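Local atomic coordinates of exodeoxyribonuclease III (Archaeoglobus fulgidus, PDB entry 2VOA), a protein that probably cleaves DNA at abasic sites as a metal-dependent AP endonuclease of the exonuclease III family, acting in DNA repair. Residues 220-224 with 225-229. The protein carries 1 engineered substitution. Numbering follows the deposited sequence.
Sequences ILATP and PLAER
Ala-227 N donates to Thr-223 O at 2.8 Å, the first i to i+4 bond of a short helix that follows directly on strand 218-222 of the DNase I-like sandwich. An N-H...O angle of 171° marks it as nearly straight. The next bond, Glu-228 N to Pro-224 O at 2.9 Å, is more bent (155°), with its donor tilted from the carbonyl plane. A water donates to Pro-224 O, at 2.9 Å, and to Glu-228 OE2; the Glu-228 chain bends at chi2, OE2 reaching Pro-224 O through this water. At the strand end, Ala-222 CB packs against the helix, 4.1 Å from Ala-227 CB and 4.2 Å from Leu-226 CG. Leu-226 holds CG anti to its own N (chi1 -177°), and its side chain continues to Phe-255 and Val-142, on strands of the two different sheets. Thr-223 occupies the N-cap, but its OG1 bonds to Ser-139 O and Ala-141 N rather than to a helix N-H, tying the helix start to the beginning of strand 141-144 in the same sheet. Pro-224 and Pro-225, which have no N-H to donate, fill the first turn with their rings side by side, Pro-224 CB pressed to 3.5 Å from Pro-225 CD.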
ATOM      1  N   ILE A 220      25.282  -4.749  16.215  1.00 30.42           N
ATOM      2  CA  ILE A 220      25.102  -5.593  17.382  1.00 29.97           C
ATOM      3  C   ILE A 220      26.414  -5.542  18.164  1.00 30.23           C
ATOM      4  O   ILE A 220      27.445  -6.018  17.688  1.00 28.99           O
ATOM      5  CB  ILE A 220      24.776  -7.052  16.994  1.00 29.15           C
ATOM      6  CG1 ILE A 220      23.414  -7.109  16.267  1.00 31.57           C
ATOM      7  CG2 ILE A 220      24.792  -7.959  18.252  1.00 29.00           C
ATOM      8  CD1 ILE A 220      23.149  -8.457  15.567  1.00 32.40           C
ATOM      9  N   LEU A 221      26.364  -4.942  19.357  1.00 29.83           N
ATOM     10  CA  LEU A 221      27.557  -4.767  20.179  1.00 30.22           C
ATOM     11  C   LEU A 221      27.450  -5.694  21.368  1.00 30.75           C
ATOM     12  O   LEU A 221      26.453  -5.661  22.078  1.00 31.88           O
ATOM     13  CB  LEU A 221      27.678  -3.318  20.659  1.00 30.55           C
ATOM     14  CG  LEU A 221      27.873  -2.161  19.662  1.00 34.33           C
ATOM     15  CD1 LEU A 221      28.749  -2.549  18.491  1.00 33.84           C
ATOM     16  CD2 LEU A 221      26.591  -1.660  19.149  1.00 35.22           C
ATOM     17  N   ALA A 222      28.455  -6.543  21.558  1.00 29.76           N
ATOM     18  CA  ALA A 222      28.382  -7.536  22.631  1.00 28.90           C
ATOM     19  C   ALA A 222      29.484  -7.294  23.666  1.00 28.26           C
ATOM     20  O   ALA A 222      30.595  -6.838  23.330  1.00 28.42           O
ATOM     21  CB  ALA A 222      28.506  -8.947  22.037  1.00 29.76           C
ATOM     22  N   THR A 223      29.192  -7.598  24.933  1.00 28.10           N
ATOM     23  CA  THR A 223      30.209  -7.474  25.970  1.00 27.80           C
ATOM     24  C   THR A 223      31.297  -8.509  25.700  1.00 27.49           C
ATOM     25  O   THR A 223      31.045  -9.474  24.970  1.00 28.35           O
ATOM     26  CB  THR A 223      29.615  -7.746  27.370  1.00 28.39           C
ATOM     27  OG1 THR A 223      28.886  -8.987  27.349  1.00 28.37           O
ATOM     28  CG2 THR A 223      28.727  -6.576  27.798  1.00 28.43           C
ATOM     29  N   PRO A 224      32.521  -8.298  26.232  1.00 28.40           N
ATOM     30  CA  PRO A 224      33.614  -9.228  25.879  1.00 27.82           C
ATOM     31  C   PRO A 224      33.347 -10.750  26.006  1.00 27.98           C
ATOM     32  O   PRO A 224      33.668 -11.471  25.063  1.00 28.49           O
ATOM     33  CB  PRO A 224      34.803  -8.762  26.734  1.00 28.26           C
ATOM     34  CG  PRO A 224      34.480  -7.304  27.090  1.00 29.47           C
ATOM     35  CD  PRO A 224      32.966  -7.195  27.107  1.00 28.69           C
ATOM     36  N   PRO A 225      32.737 -11.230  27.122  1.00 27.77           N
ATOM     37  CA  PRO A 225      32.561 -12.682  27.271  1.00 27.90           C
ATOM     38  C   PRO A 225      31.556 -13.250  26.267  1.00 27.21           C
ATOM     39  O   PRO A 225      31.690 -14.404  25.861  1.00 27.39           O
ATOM     40  CB  PRO A 225      32.031 -12.859  28.704  1.00 27.28           C
ATOM     41  CG  PRO A 225      31.833 -11.532  29.262  1.00 29.03           C
ATOM     42  CD  PRO A 225      32.170 -10.483  28.266  1.00 28.30           C
ATOM     43  N   LEU A 226      30.569 -12.450  25.882  1.00 27.45           N
ATOM     44  CA  LEU A 226      29.626 -12.852  24.851  1.00 27.90           C
ATOM     45  C   LEU A 226      30.244 -12.755  23.446  1.00 28.80           C
ATOM     46  O   LEU A 226      30.093 -13.672  22.619  1.00 28.60           O
ATOM     47  CB  LEU A 226      28.341 -12.035  24.960  1.00 28.79           C
ATOM     48  CG  LEU A 226      27.263 -12.433  23.953  1.00 27.32           C
ATOM     49  CD1 LEU A 226      26.949 -13.963  24.068  1.00 28.45           C
ATOM     50  CD2 LEU A 226      26.001 -11.591  24.126  1.00 29.16           C
ATOM     51  N   ALA A 227      30.967 -11.668  23.195  1.00 28.58           N
ATOM     52  CA  ALA A 227      31.669 -11.488  21.914  1.00 28.81           C
ATOM     53  C   ALA A 227      32.636 -12.635  21.625  1.00 29.46           C
ATOM     54  O   ALA A 227      32.754 -13.071  20.473  1.00 30.02           O
ATOM     55  CB  ALA A 227      32.395 -10.146  21.907  1.00 29.81           C
ATOM     56  N   GLU A 228      33.337 -13.109  22.663  1.00 29.09           N
ATOM     57  CA  GLU A 228      34.283 -14.225  22.534  1.00 30.29           C
ATOM     58  C   GLU A 228      33.647 -15.463  21.904  1.00 29.08           C
ATOM     59  O   GLU A 228      34.344 -16.245  21.243  1.00 29.99           O
ATOM     60  CB  GLU A 228      34.895 -14.587  23.891  1.00 30.97           C
ATOM     61  CG  GLU A 228      35.883 -13.546  24.422  1.00 36.43           C
ATOM     62  CD  GLU A 228      37.261 -13.581  23.738  1.00 43.94           C
ATOM     63  OE1 GLU A 228      37.583 -14.578  23.038  1.00 46.19           O
ATOM     64  OE2 GLU A 228      38.034 -12.600  23.927  1.00 46.36           O
ATOM     65  N   ARG A 229      32.339 -15.623  22.135  1.00 28.96           N
ATOM     66  CA  ARG A 229      31.528 -16.757  21.657  1.00 28.74           C
ATOM     67  C   ARG A 229      30.824 -16.472  20.316  1.00 28.52           C
ATOM     68  O   ARG A 229      30.110 -17.331  19.792  1.00 27.34           O
ATOM     69  CB  ARG A 229      30.512 -17.155  22.746  1.00 28.30           C
ATOM     70  CG  ARG A 229      31.178 -17.840  23.942  1.00 29.53           C
ATOM     71  CD  ARG A 229      30.167 -18.165  25.033  1.00 28.85           C
ATOM     72  NE  ARG A 229      30.824 -18.773  26.198  1.00 29.08           N
ATOM     73  CZ  ARG A 229      30.856 -20.072  26.478  1.00 29.20           C
ATOM     74  NH1 ARG A 229      30.253 -20.967  25.694  1.00 26.81           N
ATOM     75  NH2 ARG A 229      31.498 -20.480  27.564  1.00 27.59           N
TER
HETATM   76  O   HOH W   1      35.831 -10.337  23.491  1.00 31.48           O